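PDB 6DYS: ebony from Drosophila melanogaster, which joins beta-alanine to dopamine; its C-terminal part, which probably carries the condensation step, here holds beta-alanyl-dopamine. Local coordinates for residues 29-34 with 195-200; 97-102 with 183-188. One frame throughout, in Å; residues are numbered along the deposited sequence.

Contact 1: residues 29-34 with 195-200; sequences ADLEQW and RPFGDA. With HJ1 (N-[2-(3,4-dihydroxyphenyl)ethyl]-beta-alaninamide), chain C.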
ATOM      1  N   ALA A  29      -5.314  -6.999  -7.952  1.00 25.50           N
ATOM      2  CA  ALA A  29      -5.340  -5.550  -7.801  1.00 29.13           C
ATOM      3  C   ALA A  29      -6.351  -4.928  -8.755  1.00 25.85           C
ATOM      4  O   ALA A  29      -6.399  -5.268  -9.942  1.00 21.34           O
ATOM      5  CB  ALA A  29      -3.949  -4.976  -8.043  1.00 27.23           C
ATOM      6  N   ASP A  30      -7.156  -4.000  -8.225  1.00 21.76           N
ATOM      7  CA  ASP A  30      -8.275  -3.450  -8.985  1.00 27.96           C
ATOM      8  C   ASP A  30      -7.811  -2.549 -10.127  1.00 22.16           C
ATOM      9  O   ASP A  30      -8.535  -2.387 -11.114  1.00 24.62           O
ATOM     10  CB  ASP A  30      -9.216  -2.673  -8.057  1.00 25.62           C
ATOM     11  CG  ASP A  30      -9.780  -3.533  -6.932  1.00 28.36           C
ATOM     12  OD1 ASP A  30      -9.021  -3.882  -6.000  1.00 30.66           O
ATOM     13  OD2 ASP A  30     -10.985  -3.846  -6.970  1.00 35.07           O
ATOM     14  N   LEU A  31      -6.631  -1.941 -10.010  1.00 23.09           N
ATOM     15  CA  LEU A  31      -6.168  -1.041 -11.062  1.00 24.35           C
ATOM     16  C   LEU A  31      -5.481  -1.807 -12.187  1.00 25.35           C
ATOM     17  O   LEU A  31      -5.820  -1.630 -13.360  1.00 23.64           O
ATOM     18  CB  LEU A  31      -5.222   0.013 -10.484  1.00 19.79           C
ATOM     19  CG  LEU A  31      -5.823   1.136  -9.636  1.00 22.72           C
ATOM     20  CD1 LEU A  31      -4.709   1.964  -9.013  1.00 17.54           C
ATOM     21  CD2 LEU A  31      -6.750   2.028 -10.464  1.00 19.00           C
ATOM     22  N   GLU A  32      -4.515  -2.668 -11.841  1.00 24.49           N
ATOM     23  CA  GLU A  32      -3.762  -3.428 -12.837  1.00 28.18           C
ATOM     24  C   GLU A  32      -4.635  -4.331 -13.690  1.00 27.63           C
ATOM     25  O   GLU A  32      -4.232  -4.671 -14.807  1.00 29.61           O
ATOM     26  CB  GLU A  32      -2.705  -4.312 -12.174  1.00 30.06           C
ATOM     27  CG  GLU A  32      -1.587  -3.579 -11.512  1.00 30.95           C
ATOM     28  CD  GLU A  32      -1.867  -3.307 -10.060  1.00 27.23           C
ATOM     29  OE1 GLU A  32      -2.752  -2.474  -9.772  1.00 29.04           O
ATOM     30  OE2 GLU A  32      -1.209  -3.940  -9.205  1.00 32.20           O
ATOM     31  N   GLN A  33      -5.796  -4.758 -13.183  1.00 23.29           N
ATOM     32  CA  GLN A  33      -6.634  -5.669 -13.954  1.00 28.11           C
ATOM     33  C   GLN A  33      -7.011  -5.068 -15.297  1.00 29.83           C
ATOM     34  O   GLN A  33      -7.224  -5.801 -16.269  1.00 32.53           O
ATOM     35  CB  GLN A  33      -7.890  -6.036 -13.162  1.00 24.56           C
ATOM     36  CG  GLN A  33      -8.868  -4.892 -12.983  1.00 26.53           C
ATOM     37  CD  GLN A  33     -10.126  -5.310 -12.238  1.00 28.68           C
ATOM     38  OE1 GLN A  33     -10.707  -6.358 -12.516  1.00 26.67           O
ATOM     39  NE2 GLN A  33     -10.546  -4.492 -11.287  1.00 23.55           N
ATOM     40  N   TRP A  34      -7.077  -3.743 -15.377  1.00 26.83           N
ATOM     41  CA  TRP A  34      -7.439  -3.065 -16.610  1.00 29.71           C
ATOM     42  C   TRP A  34      -6.246  -2.832 -17.532  1.00 24.96           C
ATOM     43  O   TRP A  34      -6.442  -2.423 -18.679  1.00 24.26           O
ATOM     44  CB  TRP A  34      -8.129  -1.740 -16.275  1.00 26.26           C
ATOM     45  CG  TRP A  34      -9.232  -1.924 -15.286  1.00 26.04           C
ATOM     46  CD1 TRP A  34      -9.245  -1.518 -13.983  1.00 24.08           C
ATOM     47  CD2 TRP A  34     -10.481  -2.593 -15.510  1.00 27.58           C
ATOM     48  NE1 TRP A  34     -10.427  -1.885 -13.384  1.00 24.29           N
ATOM     49  CE2 TRP A  34     -11.203  -2.545 -14.301  1.00 27.54           C
ATOM     50  CE3 TRP A  34     -11.057  -3.224 -16.618  1.00 24.88           C
ATOM     51  CZ2 TRP A  34     -12.473  -3.103 -14.168  1.00 31.96           C
ATOM     52  CZ3 TRP A  34     -12.315  -3.774 -16.485  1.00 28.07           C
ATOM     53  CH2 TRP A  34     -13.013  -3.708 -15.268  1.00 31.03           C
ATOM     54  N   ARG A 195      -7.109   6.366 -21.635  1.00 29.03           N
ATOM     55  CA  ARG A 195      -7.589   6.110 -20.281  1.00 30.70           C
ATOM     56  C   ARG A 195      -7.251   4.670 -19.919  1.00 28.28           C
ATOM     57  O   ARG A 195      -8.031   3.750 -20.204  1.00 29.18           O
ATOM     58  CB  ARG A 195      -9.091   6.378 -20.161  1.00 26.62           C
ATOM     59  CG  ARG A 195      -9.438   7.862 -20.256  1.00 34.91           C
ATOM     60  CD  ARG A 195     -10.939   8.127 -20.165  1.00 38.45           C
ATOM     61  NE  ARG A 195     -11.694   7.478 -21.234  1.00 44.43           N
ATOM     62  CZ  ARG A 195     -12.629   6.550 -21.041  1.00 44.76           C
ATOM     63  NH1 ARG A 195     -12.939   6.150 -19.811  1.00 38.13           N
ATOM     64  NH2 ARG A 195     -13.260   6.021 -22.082  1.00 46.30           N
ATOM     65  N   PRO A 196      -6.100   4.423 -19.285  1.00 27.97           N
ATOM     66  CA  PRO A 196      -5.664   3.031 -19.048  1.00 24.75           C
ATOM     67  C   PRO A 196      -6.613   2.222 -18.178  1.00 24.44           C
ATOM     68  O   PRO A 196      -6.646   0.988 -18.293  1.00 27.17           O
ATOM     69  CB  PRO A 196      -4.293   3.204 -18.375  1.00 24.86           C
ATOM     70  CG  PRO A 196      -4.281   4.614 -17.856  1.00 26.36           C
ATOM     71  CD  PRO A 196      -5.123   5.412 -18.804  1.00 25.65           C
ATOM     72  N   PHE A 197      -7.382   2.873 -17.307  1.00 21.05           N
ATOM     73  CA  PHE A 197      -8.425   2.214 -16.530  1.00 22.33           C
ATOM     74  C   PHE A 197      -9.819   2.565 -17.040  1.00 25.08           C
ATOM     75  O   PHE A 197     -10.795   2.454 -16.294  1.00 21.60           O
ATOM     76  CB  PHE A 197      -8.289   2.572 -15.047  1.00 18.17           C
ATOM     77  CG  PHE A 197      -6.860   2.678 -14.579  1.00 23.95           C
ATOM     78  CD1 PHE A 197      -6.030   1.567 -14.578  1.00 27.22           C
ATOM     79  CD2 PHE A 197      -6.342   3.889 -14.156  1.00 22.02           C
ATOM     80  CE1 PHE A 197      -4.712   1.662 -14.156  1.00 21.90           C
ATOM     81  CE2 PHE A 197      -5.023   3.993 -13.737  1.00 21.31           C
ATOM     82  CZ  PHE A 197      -4.207   2.877 -13.737  1.00 22.77           C
ATOM     83  N   GLY A 198      -9.928   2.976 -18.310  1.00 24.51           N
ATOM     84  CA  GLY A 198     -11.198   3.469 -18.820  1.00 23.47           C
ATOM     85  C   GLY A 198     -12.290   2.420 -18.853  1.00 27.66           C
ATOM     86  O   GLY A 198     -13.476   2.748 -18.771  1.00 26.20           O
ATOM     87  N   ASP A 199     -11.915   1.148 -18.967  1.00 26.61           N
ATOM     88  CA  ASP A 199     -12.908   0.083 -18.979  1.00 28.57           C
ATOM     89  C   ASP A 199     -13.473  -0.222 -17.598  1.00 31.17           C
ATOM     90  O   ASP A 199     -14.453  -0.969 -17.501  1.00 30.99           O
ATOM     91  CB  ASP A 199     -12.305  -1.183 -19.586  1.00 29.28           C
ATOM     92  CG  ASP A 199     -12.061  -1.049 -21.072  1.00 29.97           C
ATOM     93  OD1 ASP A 199     -12.799  -0.280 -21.724  1.00 36.22           O
ATOM     94  OD2 ASP A 199     -11.138  -1.710 -21.587  1.00 44.38           O
ATOM     95  N   ALA A 200     -12.888   0.332 -16.537  1.00 28.13           N
ATOM     96  CA  ALA A 200     -13.402   0.100 -15.199  1.00 22.94           C
ATOM     97  C   ALA A 200     -14.767   0.763 -15.030  1.00 24.20           C
ATOM     98  O   ALA A 200     -15.028   1.822 -15.609  1.00 27.46           O
ATOM     99  CB  ALA A 200     -12.435   0.645 -14.151  1.00 26.03           C
TER
HETATM  100  C02 HJ1 C 902      -3.494   0.223   1.417  1.00 36.39           C
HETATM  101  C03 HJ1 C 902      -2.618   0.675   0.253  1.00 30.39           C
HETATM  102  C04 HJ1 C 902      -2.019  -0.547  -0.524  1.00 35.41           C
HETATM  103  C07 HJ1 C 902      -2.431   0.606  -2.759  1.00 42.48           C
HETATM  104  C08 HJ1 C 902      -1.262   1.211  -3.616  1.00 33.39           C
HETATM  105  C09 HJ1 C 902      -0.919   0.385  -4.784  1.00 33.77           C
HETATM  106  C10 HJ1 C 902       0.426   0.200  -5.139  1.00 31.12           C
HETATM  107  C11 HJ1 C 902       0.763  -0.584  -6.258  1.00 33.78           C
HETATM  108  C12 HJ1 C 902      -0.231  -1.181  -7.007  1.00 33.30           C
HETATM  109  C14 HJ1 C 902      -1.582  -0.996  -6.645  1.00 28.59           C
HETATM  110  C16 HJ1 C 902      -1.913  -0.210  -5.527  1.00 32.70           C
HETATM  111  N01 HJ1 C 902      -3.531   1.225   2.493  1.00 29.56           N
HETATM  112  N06 HJ1 C 902      -1.942  -0.540  -1.992  1.00 38.12           N
HETATM  113  O05 HJ1 C 902      -1.628  -1.471   0.054  1.00 34.25           O
HETATM  114  O13 HJ1 C 902       0.125  -1.986  -8.152  1.00 31.06           O
HETATM  115  O15 HJ1 C 902      -2.700  -1.640  -7.451  1.00 24.69           O

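Contact 2: residues 97-102 with 183-188; sequences FEFLEF and FQVNEY. With HJ1 (N-[2-(3,4-dihydroxyphenyl)ethyl]-beta-alaninamide), chain C.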
ATOM      1  N   PHE A  97       1.656   3.666 -10.709  1.00 17.30           N
ATOM      2  CA  PHE A  97       2.326   4.577  -9.787  1.00 19.85           C
ATOM      3  C   PHE A  97       2.200   6.030 -10.233  1.00 17.96           C
ATOM      4  O   PHE A  97       2.096   6.926  -9.387  1.00 19.90           O
ATOM      5  CB  PHE A  97       3.784   4.166  -9.615  1.00 20.18           C
ATOM      6  CG  PHE A  97       3.961   2.974  -8.716  1.00 19.89           C
ATOM      7  CD1 PHE A  97       4.042   3.134  -7.345  1.00 24.11           C
ATOM      8  CD2 PHE A  97       4.006   1.689  -9.240  1.00 25.61           C
ATOM      9  CE1 PHE A  97       4.189   2.035  -6.509  1.00 27.68           C
ATOM     10  CE2 PHE A  97       4.155   0.585  -8.409  1.00 29.36           C
ATOM     11  CZ  PHE A  97       4.250   0.760  -7.042  1.00 28.83           C
ATOM     12  N   GLU A  98       2.182   6.291 -11.539  1.00 15.87           N
ATOM     13  CA  GLU A  98       1.963   7.660 -11.991  1.00 22.11           C
ATOM     14  C   GLU A  98       0.548   8.111 -11.668  1.00 19.37           C
ATOM     15  O   GLU A  98       0.325   9.275 -11.318  1.00 20.61           O
ATOM     16  CB  GLU A  98       2.250   7.787 -13.488  1.00 22.39           C
ATOM     17  CG  GLU A  98       3.727   7.911 -13.818  1.00 29.95           C
ATOM     18  CD  GLU A  98       4.008   7.915 -15.311  1.00 29.31           C
ATOM     19  OE1 GLU A  98       3.049   7.895 -16.118  1.00 30.66           O
ATOM     20  OE2 GLU A  98       5.197   7.937 -15.679  1.00 36.48           O
ATOM     21  N   PHE A  99      -0.416   7.194 -11.762  1.00 17.50           N
ATOM     22  CA  PHE A  99      -1.780   7.503 -11.349  1.00 21.12           C
ATOM     23  C   PHE A  99      -1.849   7.788  -9.856  1.00 20.45           C
ATOM     24  O   PHE A  99      -2.500   8.748  -9.426  1.00 20.49           O
ATOM     25  CB  PHE A  99      -2.719   6.351 -11.708  1.00 21.18           C
ATOM     26  CG  PHE A  99      -4.105   6.519 -11.154  1.00 23.68           C
ATOM     27  CD1 PHE A  99      -4.889   7.597 -11.534  1.00 19.97           C
ATOM     28  CD2 PHE A  99      -4.625   5.603 -10.250  1.00 18.53           C
ATOM     29  CE1 PHE A  99      -6.167   7.758 -11.034  1.00 18.40           C
ATOM     30  CE2 PHE A  99      -5.898   5.759  -9.742  1.00 19.82           C
ATOM     31  CZ  PHE A  99      -6.674   6.836 -10.130  1.00 22.29           C
ATOM     32  N   LEU A 100      -1.194   6.951  -9.044  1.00 17.44           N
ATOM     33  CA  LEU A 100      -1.200   7.176  -7.603  1.00 17.68           C
ATOM     34  C   LEU A 100      -0.571   8.519  -7.257  1.00 17.51           C
ATOM     35  O   LEU A 100      -1.047   9.219  -6.357  1.00 19.11           O
ATOM     36  CB  LEU A 100      -0.479   6.033  -6.887  1.00 14.50           C
ATOM     37  CG  LEU A 100      -1.156   4.660  -6.995  1.00 20.96           C
ATOM     38  CD1 LEU A 100      -0.285   3.557  -6.397  1.00 19.64           C
ATOM     39  CD2 LEU A 100      -2.521   4.671  -6.330  1.00 15.68           C
ATOM     40  N   GLU A 101       0.490   8.908  -7.975  1.00 15.51           N
ATOM     41  CA  GLU A 101       1.085  10.225  -7.753  1.00 18.53           C
ATOM     42  C   GLU A 101       0.138  11.333  -8.201  1.00 19.80           C
ATOM     43  O   GLU A 101       0.056  12.386  -7.556  1.00 20.74           O
ATOM     44  CB  GLU A 101       2.431  10.327  -8.480  1.00 18.02           C
ATOM     45  CG  GLU A 101       3.123  11.692  -8.392  1.00 17.24           C
ATOM     46  CD  GLU A 101       3.467  12.111  -6.972  1.00 19.51           C
ATOM     47  OE1 GLU A 101       3.617  13.328  -6.740  1.00 21.86           O
ATOM     48  OE2 GLU A 101       3.593  11.236  -6.088  1.00 20.09           O
ATOM     49  N   PHE A 102      -0.586  11.104  -9.302  1.00 19.08           N
ATOM     50  CA  PHE A 102      -1.650  12.012  -9.726  1.00 17.20           C
ATOM     51  C   PHE A 102      -2.667  12.222  -8.606  1.00 24.25           C
ATOM     52  O   PHE A 102      -3.132  13.347  -8.370  1.00 19.76           O
ATOM     53  CB  PHE A 102      -2.307  11.441 -10.992  1.00 18.45           C
ATOM     54  CG  PHE A 102      -3.597  12.112 -11.393  1.00 22.28           C
ATOM     55  CD1 PHE A 102      -4.813  11.704 -10.853  1.00 23.61           C
ATOM     56  CD2 PHE A 102      -3.601  13.111 -12.357  1.00 20.76           C
ATOM     57  CE1 PHE A 102      -6.005  12.315 -11.236  1.00 22.45           C
ATOM     58  CE2 PHE A 102      -4.782  13.724 -12.742  1.00 24.44           C
ATOM     59  CZ  PHE A 102      -5.988  13.321 -12.185  1.00 25.93           C
ATOM     60  N   PHE A 183     -11.255   9.702  -6.441  1.00 19.35           N
ATOM     61  CA  PHE A 183     -11.149   9.816  -7.886  1.00 21.85           C
ATOM     62  C   PHE A 183     -11.760   8.602  -8.580  1.00 21.13           C
ATOM     63  O   PHE A 183     -11.558   7.456  -8.166  1.00 21.14           O
ATOM     64  CB  PHE A 183      -9.693   9.989  -8.318  1.00 18.51           C
ATOM     65  CG  PHE A 183      -9.548  10.514  -9.715  1.00 20.01           C
ATOM     66  CD1 PHE A 183      -9.583  11.875  -9.964  1.00 20.15           C
ATOM     67  CD2 PHE A 183      -9.403   9.647 -10.784  1.00 21.58           C
ATOM     68  CE1 PHE A 183      -9.471  12.358 -11.252  1.00 18.27           C
ATOM     69  CE2 PHE A 183      -9.293  10.127 -12.074  1.00 17.31           C
ATOM     70  CZ  PHE A 183      -9.324  11.479 -12.305  1.00 21.00           C
ATOM     71  N   GLN A 184     -12.513   8.873  -9.641  1.00 20.22           N
ATOM     72  CA  GLN A 184     -13.051   7.843 -10.523  1.00 22.17           C
ATOM     73  C   GLN A 184     -11.937   7.377 -11.454  1.00 22.66           C
ATOM     74  O   GLN A 184     -11.508   8.127 -12.337  1.00 22.15           O
ATOM     75  CB  GLN A 184     -14.230   8.414 -11.303  1.00 24.16           C
ATOM     76  CG  GLN A 184     -15.030   7.420 -12.125  1.00 28.22           C
ATOM     77  CD  GLN A 184     -16.360   8.008 -12.563  1.00 27.25           C
ATOM     78  OE1 GLN A 184     -17.126   8.506 -11.740  1.00 30.74           O
ATOM     79  NE2 GLN A 184     -16.630   7.975 -13.860  1.00 29.46           N
ATOM     80  N   VAL A 185     -11.481   6.132 -11.281  1.00 19.41           N
ATOM     81  CA  VAL A 185     -10.251   5.707 -11.945  1.00 15.53           C
ATOM     82  C   VAL A 185     -10.414   5.649 -13.461  1.00 20.33           C
ATOM     83  O   VAL A 185      -9.426   5.780 -14.193  1.00 17.64           O
ATOM     84  CB  VAL A 185      -9.764   4.355 -11.385  1.00 16.57           C
ATOM     85  CG1 VAL A 185      -9.883   4.322  -9.868  1.00 18.91           C
ATOM     86  CG2 VAL A 185     -10.512   3.200 -12.017  1.00 17.30           C
ATOM     87  N   ASN A 186     -11.635   5.453 -13.974  1.00 20.39           N
ATOM     88  CA  ASN A 186     -11.778   5.390 -15.426  1.00 24.89           C
ATOM     89  C   ASN A 186     -11.702   6.761 -16.090  1.00 27.51           C
ATOM     90  O   ASN A 186     -11.764   6.838 -17.322  1.00 29.19           O
ATOM     91  CB  ASN A 186     -13.080   4.677 -15.829  1.00 24.66           C
ATOM     92  CG  ASN A 186     -14.335   5.379 -15.332  1.00 28.16           C
ATOM     93  OD1 ASN A 186     -14.375   6.600 -15.167  1.00 25.47           O
ATOM     94  ND2 ASN A 186     -15.383   4.596 -15.110  1.00 25.84           N
ATOM     95  N   GLU A 187     -11.563   7.835 -15.315  1.00 24.63           N
ATOM     96  CA  GLU A 187     -11.383   9.172 -15.863  1.00 26.22           C
ATOM     97  C   GLU A 187      -9.924   9.594 -15.929  1.00 26.43           C
ATOM     98  O   GLU A 187      -9.626  10.653 -16.493  1.00 31.28           O
ATOM     99  CB  GLU A 187     -12.166  10.200 -15.035  1.00 32.60           C
ATOM    100  CG  GLU A 187     -13.675   9.979 -15.018  1.00 34.44           C
ATOM    101  CD  GLU A 187     -14.369  10.524 -16.258  1.00 44.57           C
ATOM    102  OE1 GLU A 187     -15.618  10.575 -16.267  1.00 46.07           O
ATOM    103  OE2 GLU A 187     -13.670  10.905 -17.224  1.00 54.45           O
ATOM    104  N   TYR A 188      -9.009   8.803 -15.375  1.00 22.74           N
ATOM    105  CA  TYR A 188      -7.603   9.172 -15.410  1.00 24.79           C
ATOM    106  C   TYR A 188      -7.067   9.060 -16.830  1.00 24.14           C
ATOM    107  O   TYR A 188      -7.264   8.041 -17.501  1.00 23.18           O
ATOM    108  CB  TYR A 188      -6.779   8.288 -14.478  1.00 16.28           C
ATOM    109  CG  TYR A 188      -5.300   8.556 -14.617  1.00 22.34           C
ATOM    110  CD1 TYR A 188      -4.753   9.758 -14.179  1.00 22.33           C
ATOM    111  CD2 TYR A 188      -4.447   7.620 -15.198  1.00 24.76           C
ATOM    112  CE1 TYR A 188      -3.403  10.020 -14.306  1.00 22.61           C
ATOM    113  CE2 TYR A 188      -3.085   7.875 -15.328  1.00 19.79           C
ATOM    114  CZ  TYR A 188      -2.573   9.084 -14.878  1.00 23.05           C
ATOM    115  OH  TYR A 188      -1.227   9.371 -14.995  1.00 25.51           O
TER
HETATM  116  C02 HJ1 C 902      -3.494   0.223   1.417  1.00 36.39           C
HETATM  117  C03 HJ1 C 902      -2.618   0.675   0.253  1.00 30.39           C
HETATM  118  C04 HJ1 C 902      -2.019  -0.547  -0.524  1.00 35.41           C
HETATM  119  C07 HJ1 C 902      -2.431   0.606  -2.759  1.00 42.48           C
HETATM  120  C08 HJ1 C 902      -1.262   1.211  -3.616  1.00 33.39           C
HETATM  121  C09 HJ1 C 902      -0.919   0.385  -4.784  1.00 33.77           C
HETATM  122  C10 HJ1 C 902       0.426   0.200  -5.139  1.00 31.12           C
HETATM  123  C11 HJ1 C 902       0.763  -0.584  -6.258  1.00 33.78           C
HETATM  124  C12 HJ1 C 902      -0.231  -1.181  -7.007  1.00 33.30           C
HETATM  125  C14 HJ1 C 902      -1.582  -0.996  -6.645  1.00 28.59           C
HETATM  126  C16 HJ1 C 902      -1.913  -0.210  -5.527  1.00 32.70           C
HETATM  127  N01 HJ1 C 902      -3.531   1.225   2.493  1.00 29.56           N
HETATM  128  N06 HJ1 C 902      -1.942  -0.540  -1.992  1.00 38.12           N
HETATM  129  O05 HJ1 C 902      -1.628  -1.471   0.054  1.00 34.25           O
HETATM  130  O13 HJ1 C 902       0.125  -1.986  -8.152  1.00 31.06           O
HETATM  131  O15 HJ1 C 902      -2.700  -1.640  -7.451  1.00 24.69           O
HETATM  132  O   HOH W   1       0.010  11.627 -13.835  1.00 15.29           O
HETATM  133  O   HOH W   2       0.451   8.086 -16.597  1.00 26.56           O

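Contact 1: residues 29-34 with 195-200
With CG anti to the carbonyl carbon (chi1 -50°), Trp34 lays its indole against the turns of residues 195-200, while Phe197, likewise rotated (chi1 -37°), carries its ring across to Leu31. The methyl of Ala200 sits over the five-membered ring of Trp34, CB 3.6 Å from the ring centroid, a CH-pi contact; farther along the same face, the backbone of Asp199 brings its O to 3.7 Å from Trp34 CZ3. Gln33 CG lies over the rim of the opposite face, its amide steadied by a bond from NE2 to Asp30 O (2.9 Å). Leu31 places CD2 directly above the centre of the Phe197 ring, 4.0 Å from the centroid, and Trp34 CB closes on that ring's edge. The indole NE1 is hydrogen-bonded to Gln204 OE1, so an alanine replacing Trp34 would probably leave that amide oxygen without its donor and open a gap beside Ala200. The bent chain of Glu32 carries its carboxylate to the catechol of beta-alanyl-dopamine: OE2 accepts from O13 at 2.6 Å and OE1 from O15 in a very short bond. No hydrogen bond joins the two segments; apolar and CH-pi contacts hold them together, while Glu32 takes both catechol hydroxyls.

Contact 2: residues 97-102 with 183-188
Phe99 and Phe102 of helix 93-111 interlock with Phe183 and Tyr188 in an aromatic cluster, packing the helix against the end of the edge strand 178-184 and the short 3-10 turn after it. Phe97, on the ligand side of the helix, brings CZ to 3.8 Å from C11 of beta-alanyl-dopamine. Glu98 keeps its chain extended beyond CG and reaches Tyr188 through a water that donates to OE1 at 2.6 Å and is hydrogen-bonded to Tyr188 OH. CG of Phe99 is anti to the backbone N (chi1 172°), which brings the ring alongside Tyr188 and up to Phe183. Its CB stands over the face of Tyr188, CD1 comes within 3.3 Å of Tyr188 CG, and the two planes meet obliquely at 58°. The far end of the same ring meets Phe183, with CE1 3.8 Å from Phe183 CD2, while CZ touches Val185 CG1. Leu100 turns to the ligand instead and sets CD1 3.6 Å from C09 of beta-alanyl-dopamine. Phe102 takes part in two T-shaped pairs: its own edge, led by CE1, is directed at the face of Phe183, 3.5 Å from CE1 of that ring, and its face receives the edge of Tyr188, the planes 67° apart. Tyr188 thus touches both cluster rings of the helix, and its OH is bonded to two waters: the second is 2.8 Å from Tyr188 OH and donates a weak bond to Glu98 O.

Overall arrangement
The centres of the two contacts lie about 10 Å apart, on the same side of the chain's centre. Both segments of contact 2 fall between those of contact 1 in sequence: 29-34 follows helix 14-25, 97-102 belongs to helix 93-111, 183-188 covers the end of edge strand 178-184 and the turn after it, and 195-200 precedes strand 205-212. The edge-to-face pair of Phe99 with Phe197 runs one hydrophobic layer through both, and Asn186 ties them by hydrogen bonds to Arg195 NH1 and Ala200 O. Glu32 binds the catechol hydroxyls, Phe97 and Leu100 line the ring, and Asn163 and Thr161 add further bonds. Residues 29-34 and helix 93-111 thus form part of the pocket wall, with 183-188 and 195-200 packed behind.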